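Local coordinates for A-type flavoprotein (Giardia intestinalis, PDB 2Q9U) that binds flavin mononucleotide and a mu-oxo-diiron centre and probably uses them to transfer electrons in the scavenging of oxygen, at residues 25-30 with 39-44; 52-57 with 141-146; 177-180 with 186-189; 213-218 with 245-250. All blocks are in the same frame, centred on the assembly; numbering follows the deposited sequence.

Contact 1. Residues 25-30 with 39-44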
loop_
_atom_site.group_PDB
_atom_site.type_symbol
_atom_site.label_atom_id
_atom_site.label_comp_id
_atom_site.label_asym_id
_atom_site.label_seq_id
_atom_site.Cartn_x
_atom_site.Cartn_y
_atom_site.Cartn_z
ATOM N N TRP A 25 6.853 -3.737 -17.048
ATOM C CA TRP A 25 7.557 -2.938 -16.034
ATOM C C TRP A 25 6.681 -2.652 -14.799
ATOM O O TRP A 25 7.170 -2.638 -13.670
ATOM C CB TRP A 25 8.024 -1.617 -16.661
ATOM C CG TRP A 25 9.113 -1.812 -17.718
ATOM C CD1 TRP A 25 8.967 -1.776 -19.090
ATOM C CD2 TRP A 25 10.493 -2.099 -17.469
ATOM N NE1 TRP A 25 10.182 -2.012 -19.699
ATOM C CE2 TRP A 25 11.136 -2.189 -18.726
ATOM C CE3 TRP A 25 11.258 -2.271 -16.295
ATOM C CZ2 TRP A 25 12.499 -2.437 -18.846
ATOM C CZ3 TRP A 25 12.624 -2.515 -16.425
ATOM C CH2 TRP A 25 13.222 -2.606 -17.683
ATOM N N MET A 26 5.393 -2.478 -14.999
ATOM C CA MET A 26 4.533 -1.938 -13.945
ATOM C C MET A 26 3.765 -2.926 -13.082
ATOM O O MET A 26 3.259 -2.544 -12.004
ATOM C CB MET A 26 3.565 -0.946 -14.566
ATOM C CG MET A 26 4.339 0.193 -15.200
ATOM S SD MET A 26 3.301 1.497 -15.800
ATOM C CE MET A 26 2.445 0.698 -17.091
ATOM N N VAL A 27 3.655 -4.177 -13.540
ATOM C CA VAL A 27 2.813 -5.141 -12.829
ATOM C C VAL A 27 3.367 -5.380 -11.420
ATOM O O VAL A 27 4.583 -5.592 -11.236
ATOM C CB VAL A 27 2.557 -6.466 -13.602
ATOM C CG1 VAL A 27 3.835 -7.289 -13.829
ATOM C CG2 VAL A 27 1.471 -7.316 -12.895
ATOM N N ARG A 28 2.482 -5.300 -10.432
ATOM C CA ARG A 28 2.887 -5.532 -9.030
ATOM C C ARG A 28 2.113 -6.644 -8.339
ATOM O O ARG A 28 2.600 -7.233 -7.372
ATOM C CB ARG A 28 2.836 -4.236 -8.190
ATOM C CG ARG A 28 3.917 -3.213 -8.577
ATOM C CD ARG A 28 5.340 -3.670 -8.228
ATOM N NE ARG A 28 6.320 -2.718 -8.763
ATOM C CZ ARG A 28 6.877 -2.785 -9.977
ATOM N NH1 ARG A 28 6.619 -3.810 -10.789
ATOM N NH2 ARG A 28 7.726 -1.836 -10.374
ATOM N N ILE A 29 0.912 -6.916 -8.832
ATOM C CA ILE A 29 0.113 -8.038 -8.340
ATOM C C ILE A 29 -0.342 -8.810 -9.567
ATOM O O ILE A 29 -0.942 -8.239 -10.486
ATOM C CB ILE A 29 -1.114 -7.595 -7.478
ATOM C CG1 ILE A 29 -0.689 -6.732 -6.289
ATOM C CG2 ILE A 29 -1.914 -8.852 -6.979
ATOM C CD1 ILE A 29 0.107 -7.457 -5.241
ATOM N N PHE A 30 -0.024 -10.097 -9.603
ATOM C CA PHE A 30 -0.310 -10.901 -10.779
ATOM C C PHE A 30 -0.912 -12.211 -10.317
ATOM O O PHE A 30 -0.207 -13.091 -9.812
ATOM C CB PHE A 30 0.973 -11.128 -11.597
ATOM C CG PHE A 30 0.789 -12.038 -12.789
ATOM C CD1 PHE A 30 -0.329 -11.910 -13.620
ATOM C CD2 PHE A 30 1.702 -13.041 -13.044
ATOM C CE1 PHE A 30 -0.521 -12.773 -14.723
ATOM C CE2 PHE A 30 1.549 -13.899 -14.147
ATOM C CZ PHE A 30 0.437 -13.768 -14.984
ATOM N N SER A 39 7.379 -8.293 -14.511
ATOM C CA SER A 39 7.567 -9.583 -15.179
ATOM C C SER A 39 7.808 -9.271 -16.648
ATOM O O SER A 39 7.972 -8.116 -17.022
ATOM C CB SER A 39 6.297 -10.431 -15.015
ATOM O OG SER A 39 6.467 -11.766 -15.505
ATOM N N SER A 40 7.802 -10.308 -17.474
ATOM C CA SER A 40 7.760 -10.145 -18.937
ATOM C C SER A 40 6.990 -11.332 -19.470
ATOM O O SER A 40 6.896 -12.359 -18.788
ATOM C CB SER A 40 9.164 -10.090 -19.548
ATOM O OG SER A 40 9.822 -11.355 -19.483
ATOM N N TYR A 41 6.445 -11.186 -20.683
ATOM C CA TYR A 41 5.762 -12.257 -21.403
ATOM C C TYR A 41 6.572 -12.418 -22.675
ATOM O O TYR A 41 6.467 -11.607 -23.595
ATOM C CB TYR A 41 4.301 -11.836 -21.679
ATOM C CG TYR A 41 3.718 -11.173 -20.429
ATOM C CD1 TYR A 41 3.736 -11.855 -19.211
ATOM C CD2 TYR A 41 3.170 -9.879 -20.460
ATOM C CE1 TYR A 41 3.241 -11.269 -18.036
ATOM C CE2 TYR A 41 2.659 -9.286 -19.282
ATOM C CZ TYR A 41 2.714 -9.990 -18.083
ATOM O OH TYR A 41 2.263 -9.412 -16.902
ATOM N N ASN A 42 7.433 -13.426 -22.681
ATOM C CA ASN A 42 8.363 -13.620 -23.761
ATOM C C ASN A 42 7.701 -14.448 -24.856
ATOM O O ASN A 42 7.072 -15.473 -24.577
ATOM C CB ASN A 42 9.623 -14.314 -23.259
ATOM C CG ASN A 42 10.304 -13.563 -22.113
ATOM O OD1 ASN A 42 10.295 -12.324 -22.049
ATOM N ND2 ASN A 42 10.912 -14.320 -21.215
ATOM N N SER A 43 7.832 -13.956 -26.086
ATOM C CA SER A 43 7.363 -14.619 -27.293
ATOM C C SER A 43 8.563 -14.601 -28.219
ATOM O O SER A 43 9.381 -13.716 -28.099
ATOM C CB SER A 43 6.229 -13.804 -27.925
ATOM O OG SER A 43 5.886 -14.340 -29.202
ATOM N N TYR A 44 8.651 -15.548 -29.152
ATOM C CA TYR A 44 9.855 -15.653 -29.988
ATOM C C TYR A 44 9.478 -15.780 -31.457
ATOM O O TYR A 44 8.499 -16.421 -31.769
ATOM C CB TYR A 44 10.716 -16.848 -29.564
ATOM C CG TYR A 44 11.171 -16.693 -28.131
ATOM C CD1 TYR A 44 12.272 -15.888 -27.819
ATOM C CD2 TYR A 44 10.439 -17.265 -27.087
ATOM C CE1 TYR A 44 12.670 -15.709 -26.472
ATOM C CE2 TYR A 44 10.816 -17.080 -25.752
ATOM C CZ TYR A 44 11.930 -16.299 -25.459
ATOM O OH TYR A 44 12.316 -16.135 -24.130
#
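The loop that follows strand 17-24 folds back on the start of strand 39-46 in the metallo-beta-lactamase-like part of the chain, and V27 is the residue through which 25-30 meets 39-44. Its CG1 methyl lies 3.7 Å from the backbone N of S39 and 4.2 Å from CB of the same serine. The other neighbour of that methyl is the phenol oxygen of Y41, with OH 4.1 Å from CG1 of V27 and the two side chains inclined to each other. A first torsion of 65° puts CG1 between the backbone N and the carbonyl carbon of V27, from where it can reach both partners. The polar ends turn to other residues: S39 OG bonds H176 ND1, while Y41 OH is held by D24 and K58. Within 25-30, the guanidinium of R28 folds back on its own loop, its NH1 donating to V27 O at 2.7 Å and to W25 O at 3.2 Å. In the bond to V27 O, NH1 stands above the carbonyl plane, 50° out of it. Beyond the loop, W25 and M26 pack against T288 and H271 of the second subunit. The close contact between the segments is thus made by one methyl, and the hydroxyls of S39 and Y41 are bonded by residues outside both segments.

Contact 2. Residues 52-57 with 141-146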
loop_
_atom_site.group_PDB
_atom_site.type_symbol
_atom_site.label_atom_id
_atom_site.label_comp_id
_atom_site.label_asym_id
_atom_site.label_seq_id
_atom_site.Cartn_x
_atom_site.Cartn_y
_atom_site.Cartn_z
ATOM N N THR A 52 7.824 -18.537 -37.986
ATOM C CA THR A 52 7.108 -19.129 -36.862
ATOM C C THR A 52 7.205 -18.250 -35.622
ATOM O O THR A 52 8.281 -17.741 -35.313
ATOM C CB THR A 52 7.644 -20.534 -36.575
ATOM O OG1 THR A 52 7.321 -21.391 -37.688
ATOM C CG2 THR A 52 7.054 -21.133 -35.299
ATOM N N VAL A 53 6.071 -18.082 -34.947
ATOM C CA VAL A 53 5.991 -17.376 -33.656
ATOM C C VAL A 53 5.695 -18.387 -32.564
ATOM O O VAL A 53 4.819 -19.243 -32.713
ATOM C CB VAL A 53 4.914 -16.274 -33.654
ATOM C CG1 VAL A 53 4.815 -15.575 -32.263
ATOM C CG2 VAL A 53 5.218 -15.243 -34.741
ATOM N N ILE A 54 6.444 -18.273 -31.471
ATOM C CA ILE A 54 6.217 -19.089 -30.276
ATOM C C ILE A 54 5.570 -18.209 -29.214
ATOM O O ILE A 54 6.143 -17.207 -28.785
ATOM C CB ILE A 54 7.540 -19.652 -29.710
ATOM C CG1 ILE A 54 8.400 -20.293 -30.827
ATOM C CG2 ILE A 54 7.261 -20.610 -28.497
ATOM C CD1 ILE A 54 7.797 -21.583 -31.408
ATOM N N ASP A 55 4.367 -18.598 -28.820
ATOM C CA ASP A 55 3.573 -17.934 -27.788
ATOM C C ASP A 55 3.063 -16.521 -28.109
ATOM O O ASP A 55 3.506 -15.887 -29.053
ATOM C CB ASP A 55 4.269 -18.035 -26.402
ATOM C CG ASP A 55 4.339 -19.492 -25.904
ATOM O OD1 ASP A 55 3.357 -20.257 -26.160
ATOM O OD2 ASP A 55 5.369 -19.869 -25.293
ATOM N N SER A 56 2.099 -16.063 -27.317
ATOM C CA SER A 56 1.599 -14.702 -27.420
ATOM C C SER A 56 1.857 -13.977 -26.082
ATOM O O SER A 56 2.738 -14.379 -25.315
ATOM C CB SER A 56 0.108 -14.734 -27.799
ATOM O OG SER A 56 -0.418 -13.439 -28.044
ATOM N N VAL A 57 1.101 -12.904 -25.822
ATOM C CA VAL A 57 1.258 -12.083 -24.607
ATOM C C VAL A 57 -0.129 -11.647 -24.110
ATOM O O VAL A 57 -1.101 -11.735 -24.858
ATOM C CB VAL A 57 2.112 -10.789 -24.832
ATOM C CG1 VAL A 57 3.552 -11.106 -25.348
ATOM C CG2 VAL A 57 1.425 -9.825 -25.774
ATOM N N ARG A 141 14.830 -25.888 -39.807
ATOM C CA ARG A 141 14.562 -26.387 -38.460
ATOM C C ARG A 141 13.342 -27.308 -38.432
ATOM O O ARG A 141 12.485 -27.267 -39.316
ATOM C CB ARG A 141 14.384 -25.222 -37.458
ATOM C CG ARG A 141 15.612 -24.313 -37.323
ATOM C CD ARG A 141 15.314 -23.108 -36.418
ATOM N NE ARG A 141 16.352 -22.068 -36.422
ATOM C CZ ARG A 141 16.481 -21.142 -37.376
ATOM N NH1 ARG A 141 15.699 -21.167 -38.452
ATOM N NH2 ARG A 141 17.426 -20.204 -37.278
ATOM N N THR A 142 13.292 -28.165 -37.428
ATOM C CA THR A 142 12.069 -28.865 -37.067
ATOM C C THR A 142 11.730 -28.553 -35.606
ATOM O O THR A 142 12.599 -28.111 -34.834
ATOM C CB THR A 142 12.189 -30.377 -37.242
ATOM O OG1 THR A 142 13.172 -30.907 -36.336
ATOM C CG2 THR A 142 12.573 -30.732 -38.692
ATOM N N LEU A 143 10.472 -28.758 -35.249
ATOM C CA LEU A 143 9.998 -28.549 -33.877
ATOM C C LEU A 143 9.292 -29.782 -33.351
ATOM O O LEU A 143 8.484 -30.408 -34.072
ATOM C CB LEU A 143 9.035 -27.362 -33.824
ATOM C CG LEU A 143 9.566 -25.987 -34.242
ATOM C CD1 LEU A 143 8.442 -24.979 -34.162
ATOM C CD2 LEU A 143 10.746 -25.577 -33.360
ATOM N N LYS A 144 9.620 -30.133 -32.099
ATOM C CA LYS A 144 8.982 -31.208 -31.337
ATOM C C LYS A 144 8.230 -30.594 -30.150
ATOM O O LYS A 144 8.517 -29.457 -29.736
ATOM C CB LYS A 144 10.025 -32.200 -30.809
ATOM C CG LYS A 144 10.992 -32.710 -31.882
ATOM C CD LYS A 144 10.335 -33.744 -32.790
ATOM C CE LYS A 144 10.282 -35.118 -32.127
ATOM N NZ LYS A 144 8.931 -35.314 -31.600
ATOM N N PHE A 145 7.320 -31.372 -29.577
ATOM C CA PHE A 145 6.404 -30.877 -28.565
ATOM C C PHE A 145 6.422 -31.824 -27.402
ATOM O O PHE A 145 6.317 -33.028 -27.571
ATOM C CB PHE A 145 5.011 -30.712 -29.194
ATOM C CG PHE A 145 5.056 -29.874 -30.436
ATOM C CD1 PHE A 145 5.107 -28.488 -30.335
ATOM C CD2 PHE A 145 5.200 -30.469 -31.704
ATOM C CE1 PHE A 145 5.207 -27.693 -31.479
ATOM C CE2 PHE A 145 5.313 -29.690 -32.845
ATOM C CZ PHE A 145 5.318 -28.304 -32.743
ATOM N N ILE A 146 6.621 -31.276 -26.214
ATOM C CA ILE A 146 6.718 -32.079 -25.007
ATOM C C ILE A 146 5.586 -31.653 -24.047
ATOM O O ILE A 146 5.699 -30.615 -23.352
ATOM C CB ILE A 146 8.085 -31.891 -24.308
ATOM C CG1 ILE A 146 9.261 -32.245 -25.243
ATOM C CG2 ILE A 146 8.109 -32.718 -23.037
ATOM C CD1 ILE A 146 10.656 -31.738 -24.735
#
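L143 reaches T52 and I54 with a single methyl, CD1. Its CG stands anti to the carbonyl carbon (chi1 -61°) and CD1 continues the chain in an extended form (chi2 178°), which points this methyl away from its own strand toward 52-54. There it lies 4.2 Å from CG2 of T52 and 4.4 Å from CD1 of I54. The isoleucine arrives differently: its CA-CB bond does not head for the leucine, and the bend at its second torsion (chi2 -68°) brings only the terminal CD1 close. T52 offers its methyl to L143, whereas its OG1 bonds the carbonyl of C50. The nearest CA pair, T52 and L143, is 10.3 Å apart, a spacing that leaves the strands joined by side chains alone. Strand 52-54 belongs to the seven-stranded mixed sheet and strand 142-147 to the six-stranded one, so the contact lies between the two sheets of the metallo-beta-lactamase-like sandwich. Alongside it, I54 also packs on V82 and L143 on T159 and C161, each from the sheet of its own strand. F145, two residues beyond L143, crosses to V82 of the opposing sheet. At the start of 141-146, R141 forms salt bridges with D48 and D164.

Contact 3. Residues 177-180 with 186-189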
loop_
_atom_site.group_PDB
_atom_site.type_symbol
_atom_site.label_atom_id
_atom_site.label_comp_id
_atom_site.label_asym_id
_atom_site.label_seq_id
_atom_site.Cartn_x
_atom_site.Cartn_y
_atom_site.Cartn_z
ATOM N N TYR A 177 10.449 -11.203 -13.625
ATOM C CA TYR A 177 11.573 -10.278 -13.578
ATOM C C TYR A 177 11.563 -9.367 -14.808
ATOM O O TYR A 177 11.774 -9.850 -15.922
ATOM C CB TYR A 177 12.890 -11.071 -13.492
ATOM C CG TYR A 177 14.160 -10.251 -13.355
ATOM C CD1 TYR A 177 14.185 -9.064 -12.625
ATOM C CD2 TYR A 177 15.354 -10.676 -13.968
ATOM C CE1 TYR A 177 15.378 -8.318 -12.494
ATOM C CE2 TYR A 177 16.525 -9.951 -13.828
ATOM C CZ TYR A 177 16.538 -8.783 -13.110
ATOM O OH TYR A 177 17.721 -8.080 -13.007
ATOM N N ALA A 178 11.261 -8.073 -14.617
ATOM C CA ALA A 178 11.301 -7.110 -15.713
ATOM C C ALA A 178 12.717 -6.540 -15.835
ATOM O O ALA A 178 13.215 -5.933 -14.886
ATOM C CB ALA A 178 10.270 -5.929 -15.502
ATOM N N THR A 179 13.316 -6.694 -17.020
ATOM C CA THR A 179 14.681 -6.232 -17.314
ATOM C C THR A 179 14.832 -6.071 -18.826
ATOM O O THR A 179 14.072 -6.677 -19.586
ATOM C CB THR A 179 15.771 -7.187 -16.720
ATOM O OG1 THR A 179 17.063 -6.791 -17.180
ATOM C CG2 THR A 179 15.511 -8.673 -17.094
ATOM N N SER A 180 15.779 -5.244 -19.257
ATOM C CA SER A 180 16.066 -5.120 -20.674
ATOM C C SER A 180 16.983 -6.257 -21.116
ATOM O O SER A 180 17.143 -6.495 -22.317
ATOM C CB SER A 180 16.685 -3.745 -21.000
ATOM O OG SER A 180 17.957 -3.607 -20.388
ATOM N N GLU A 186 23.761 -12.174 -18.201
ATOM C CA GLU A 186 23.899 -10.728 -18.273
ATOM C C GLU A 186 23.416 -9.980 -17.034
ATOM O O GLU A 186 23.624 -8.775 -16.932
ATOM C CB GLU A 186 23.194 -10.173 -19.504
ATOM C CG GLU A 186 23.679 -10.814 -20.815
ATOM C CD GLU A 186 22.790 -10.475 -21.986
ATOM O OE1 GLU A 186 21.557 -10.420 -21.816
ATOM O OE2 GLU A 186 23.336 -10.258 -23.088
ATOM N N CYS A 187 22.764 -10.698 -16.115
ATOM C CA CYS A 187 22.235 -10.131 -14.881
ATOM C C CYS A 187 23.107 -10.582 -13.727
ATOM O O CYS A 187 24.139 -11.219 -13.966
ATOM C CB CYS A 187 20.800 -10.626 -14.678
ATOM S SG CYS A 187 19.716 -10.169 -16.032
ATOM N N ASP A 188 22.721 -10.277 -12.481
ATOM C CA ASP A 188 23.335 -11.001 -11.345
ATOM C C ASP A 188 22.658 -12.344 -11.292
ATOM O O ASP A 188 21.480 -12.407 -10.981
ATOM C CB ASP A 188 23.155 -10.283 -9.986
ATOM C CG ASP A 188 24.013 -9.044 -9.873
ATOM O OD1 ASP A 188 25.135 -9.031 -10.436
ATOM O OD2 ASP A 188 23.553 -8.072 -9.250
ATOM N N VAL A 189 23.392 -13.418 -11.613
ATOM C CA VAL A 189 22.786 -14.752 -11.667
ATOM C C VAL A 189 22.179 -15.146 -10.334
ATOM O O VAL A 189 21.121 -15.752 -10.314
ATOM C CB VAL A 189 23.780 -15.832 -12.189
ATOM C CG1 VAL A 189 23.169 -17.239 -12.096
ATOM C CG2 VAL A 189 24.098 -15.530 -13.638
HETATM O O HOH W 1 20.410 -8.860 -11.829
#
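Two first torsions set up the meeting of Y177 and C187. The tyrosine CG is anti to the backbone N (chi1 -177°), which sends the ring across toward 186-189, and the cysteine SG is anti to its own carbonyl carbon (chi1 -59°), on a CA-CB bond that already points at 177-180. The sulfur arrives at the rim of the ring: SG is 3.9 Å from CE2 and 4.2 Å from OH of Y177. Measured to the ring centroid, SG stands 5.2 Å away and 79° off the ring normal, which makes this an edge-on sulfur-aromatic contact and rules out stacking over the face. One face of the same ring is met by CG2 of T179, 3.6 Å above the plane and displaced toward the rim. The hydroxyl of T179 also has the sulfur as a distant neighbour, with OG1 4.4 Å from SG of C187, but it is bonded to the backbone N of R181. A water adds a polar link between the segments, 3.0 Å from Y177 OH and 2.8 Å from D188 N, from which it accepts. On the 177-180 side, A178 pairs through its backbone with E37, and S180 bonds R282 and T288 of the second subunit. Both segments lie in the connection from strand 166-170 to helix 189-204, whose first residue is V189. D188 occupies the N-cap position of that helix, although its side chain makes no capping bond. The helix supplies further partners: H191 meets the Y177 ring edge-to-face, L195 packs on Y177, and V192 packs on C187.

Contact 4. Residues 213-218 with 245-250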
loop_
_atom_site.group_PDB
_atom_site.type_symbol
_atom_site.label_atom_id
_atom_site.label_comp_id
_atom_site.label_asym_id
_atom_site.label_seq_id
_atom_site.Cartn_x
_atom_site.Cartn_y
_atom_site.Cartn_z
ATOM N N LYS A 213 8.960 -35.762 -14.159
ATOM C CA LYS A 213 8.602 -36.303 -15.492
ATOM C C LYS A 213 9.210 -35.451 -16.594
ATOM O O LYS A 213 9.787 -35.959 -17.561
ATOM C CB LYS A 213 7.065 -36.387 -15.659
ATOM C CG LYS A 213 6.387 -35.528 -16.803
ATOM C CD LYS A 213 5.952 -34.032 -16.431
ATOM C CE LYS A 213 4.591 -33.630 -16.967
ATOM N NZ LYS A 213 3.301 -34.168 -16.268
ATOM N N ALA A 214 9.083 -34.138 -16.428
ATOM C CA ALA A 214 9.483 -33.199 -17.440
ATOM C C ALA A 214 10.999 -33.240 -17.561
ATOM O O ALA A 214 11.522 -33.275 -18.667
ATOM C CB ALA A 214 8.985 -31.780 -17.079
ATOM N N LEU A 215 11.699 -33.270 -16.421
ATOM C CA LEU A 215 13.157 -33.328 -16.427
ATOM C C LEU A 215 13.679 -34.632 -17.051
ATOM O O LEU A 215 14.675 -34.619 -17.791
ATOM C CB LEU A 215 13.736 -33.103 -15.025
ATOM C CG LEU A 215 13.500 -31.695 -14.438
ATOM C CD1 LEU A 215 13.980 -31.645 -12.990
ATOM C CD2 LEU A 215 14.177 -30.613 -15.297
ATOM N N GLU A 216 12.990 -35.732 -16.765
ATOM C CA GLU A 216 13.273 -37.028 -17.399
ATOM C C GLU A 216 13.252 -36.881 -18.940
ATOM O O GLU A 216 14.233 -37.203 -19.615
ATOM C CB GLU A 216 12.278 -38.086 -16.910
ATOM C CG GLU A 216 12.699 -39.550 -17.113
ATOM C CD GLU A 216 11.734 -40.565 -16.473
ATOM O OE1 GLU A 216 10.547 -40.224 -16.185
ATOM O OE2 GLU A 216 12.170 -41.731 -16.256
ATOM N N VAL A 217 12.162 -36.356 -19.490
ATOM C CA VAL A 217 12.064 -36.153 -20.940
ATOM C C VAL A 217 13.174 -35.216 -21.466
ATOM O O VAL A 217 13.854 -35.540 -22.466
ATOM C CB VAL A 217 10.656 -35.656 -21.378
ATOM C CG1 VAL A 217 10.598 -35.473 -22.889
ATOM C CG2 VAL A 217 9.580 -36.651 -20.949
ATOM N N ALA A 218 13.371 -34.070 -20.804
ATOM C CA ALA A 218 14.418 -33.131 -21.219
ATOM C C ALA A 218 15.809 -33.754 -21.198
ATOM O O ALA A 218 16.655 -33.402 -22.020
ATOM C CB ALA A 218 14.405 -31.846 -20.347
ATOM N N GLU A 245 18.677 -26.782 -9.686
ATOM C CA GLU A 245 17.683 -26.402 -8.667
ATOM C C GLU A 245 16.344 -27.124 -8.877
ATOM O O GLU A 245 15.767 -27.666 -7.925
ATOM C CB GLU A 245 17.481 -24.878 -8.653
ATOM C CG GLU A 245 16.432 -24.373 -7.604
ATOM C CD GLU A 245 16.857 -24.595 -6.154
ATOM O OE1 GLU A 245 18.073 -24.700 -5.894
ATOM O OE2 GLU A 245 15.974 -24.650 -5.272
ATOM N N TYR A 246 15.815 -27.096 -10.102
ATOM C CA TYR A 246 14.605 -27.867 -10.406
ATOM C C TYR A 246 14.778 -29.356 -10.074
ATOM O O TYR A 246 13.866 -30.011 -9.540
ATOM C CB TYR A 246 14.238 -27.729 -11.881
ATOM C CG TYR A 246 13.338 -26.591 -12.240
ATOM C CD1 TYR A 246 12.665 -25.835 -11.269
ATOM C CD2 TYR A 246 13.115 -26.288 -13.585
ATOM C CE1 TYR A 246 11.825 -24.782 -11.636
ATOM C CE2 TYR A 246 12.281 -25.266 -13.960
ATOM C CZ TYR A 246 11.635 -24.512 -12.990
ATOM O OH TYR A 246 10.805 -23.512 -13.419
ATOM N N ASP A 247 15.948 -29.890 -10.396
ATOM C CA ASP A 247 16.216 -31.314 -10.119
ATOM C C ASP A 247 16.186 -31.630 -8.617
ATOM O O ASP A 247 15.526 -32.587 -8.199
ATOM C CB ASP A 247 17.547 -31.745 -10.727
ATOM C CG ASP A 247 17.772 -33.248 -10.597
ATOM O OD1 ASP A 247 16.922 -33.999 -11.113
ATOM O OD2 ASP A 247 18.762 -33.662 -9.945
ATOM N N ARG A 248 16.896 -30.832 -7.820
ATOM C CA ARG A 248 16.883 -31.001 -6.376
ATOM C C ARG A 248 15.469 -30.839 -5.853
ATOM O O ARG A 248 14.969 -31.701 -5.130
ATOM C CB ARG A 248 17.837 -30.026 -5.674
ATOM C CG ARG A 248 19.318 -30.422 -5.754
ATOM C CD ARG A 248 20.197 -29.470 -4.913
ATOM N NE ARG A 248 19.968 -28.060 -5.276
ATOM C CZ ARG A 248 20.696 -27.375 -6.156
ATOM N NH1 ARG A 248 21.718 -27.959 -6.784
ATOM N NH2 ARG A 248 20.401 -26.105 -6.421
ATOM N N TRP A 249 14.799 -29.755 -6.247
ATOM C CA TRP A 249 13.439 -29.521 -5.761
ATOM C C TRP A 249 12.484 -30.662 -6.122
ATOM O O TRP A 249 11.707 -31.103 -5.272
ATOM C CB TRP A 249 12.881 -28.161 -6.244
ATOM C CG TRP A 249 11.394 -28.098 -6.062
ATOM C CD1 TRP A 249 10.712 -28.056 -4.870
ATOM C CD2 TRP A 249 10.408 -28.132 -7.098
ATOM N NE1 TRP A 249 9.355 -28.046 -5.107
ATOM C CE2 TRP A 249 9.136 -28.100 -6.465
ATOM C CE3 TRP A 249 10.469 -28.198 -8.510
ATOM C CZ2 TRP A 249 7.933 -28.118 -7.193
ATOM C CZ3 TRP A 249 9.259 -28.222 -9.242
ATOM C CH2 TRP A 249 8.006 -28.185 -8.576
ATOM N N SER A 250 12.539 -31.152 -7.366
ATOM C CA SER A 250 11.649 -32.247 -7.804
ATOM C C SER A 250 11.857 -33.512 -6.948
ATOM O O SER A 250 10.950 -34.343 -6.830
ATOM C CB SER A 250 11.836 -32.602 -9.278
ATOM O OG SER A 250 13.145 -33.108 -9.523
#
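This is a helix-helix contact in the metallo-beta-lactamase-like part of the chain, in which one leucine of helix 208-219 packs on the C-terminal turns of helix 236-250. The short axes approach to 10.6 Å and run at 136° to each other, a wide spacing bridged chiefly by L215. The leucine side chain runs out straight from its helix (chi2 174°), so that its CD1 methyl reaches the backbone of the other. CD1 of L215 lies 3.7 Å from CA of D247 and 3.8 Å from the backbone C of Y246. Around that point, CB of Y246 is 4.1 Å from CD1 of L215, and OG of S250 approaches the same methyl to 3.9 Å. The rest of Y246 leads away, its ring meeting F173 and F196 and its OH bonding F173 N. S250 turns its hydroxyl back on its own helix, where OG donates to D247 O at 2.8 Å. The carboxylate of D247 pairs with K251, and R248 and E245 form a salt bridge within 245-250. The serine proton is thus spent on a carbonyl of its own helix, and D247, E245 and R248 are paired with other charges, leaving dispersion around one methyl to join these two segments.

Contacts 1 and 2 meet in one sheet through strands 39-46 and 52-54, which are neighbours there, and Y44 O lies 2.8 Å from I54 N in a probable hydrogen bond. Contact 3 lies against contact 1, with the W25 ring packed on the backbone of 178-180 (CZ3 to A178 O 3.8 Å); both reach the second subunit. Contact 4 touches contact 2 through CG2 of I146 and CG1 of V217, 3.7 Å apart, and its centre is about 25 Å from that of contact 1. The diiron centre is nearest contact 1, about 6 Å from the Y41 side chain. I54 of contact 2 and Y177 of contact 3 are about 12 Å from it, and Y246 of contact 4 about 11 Å.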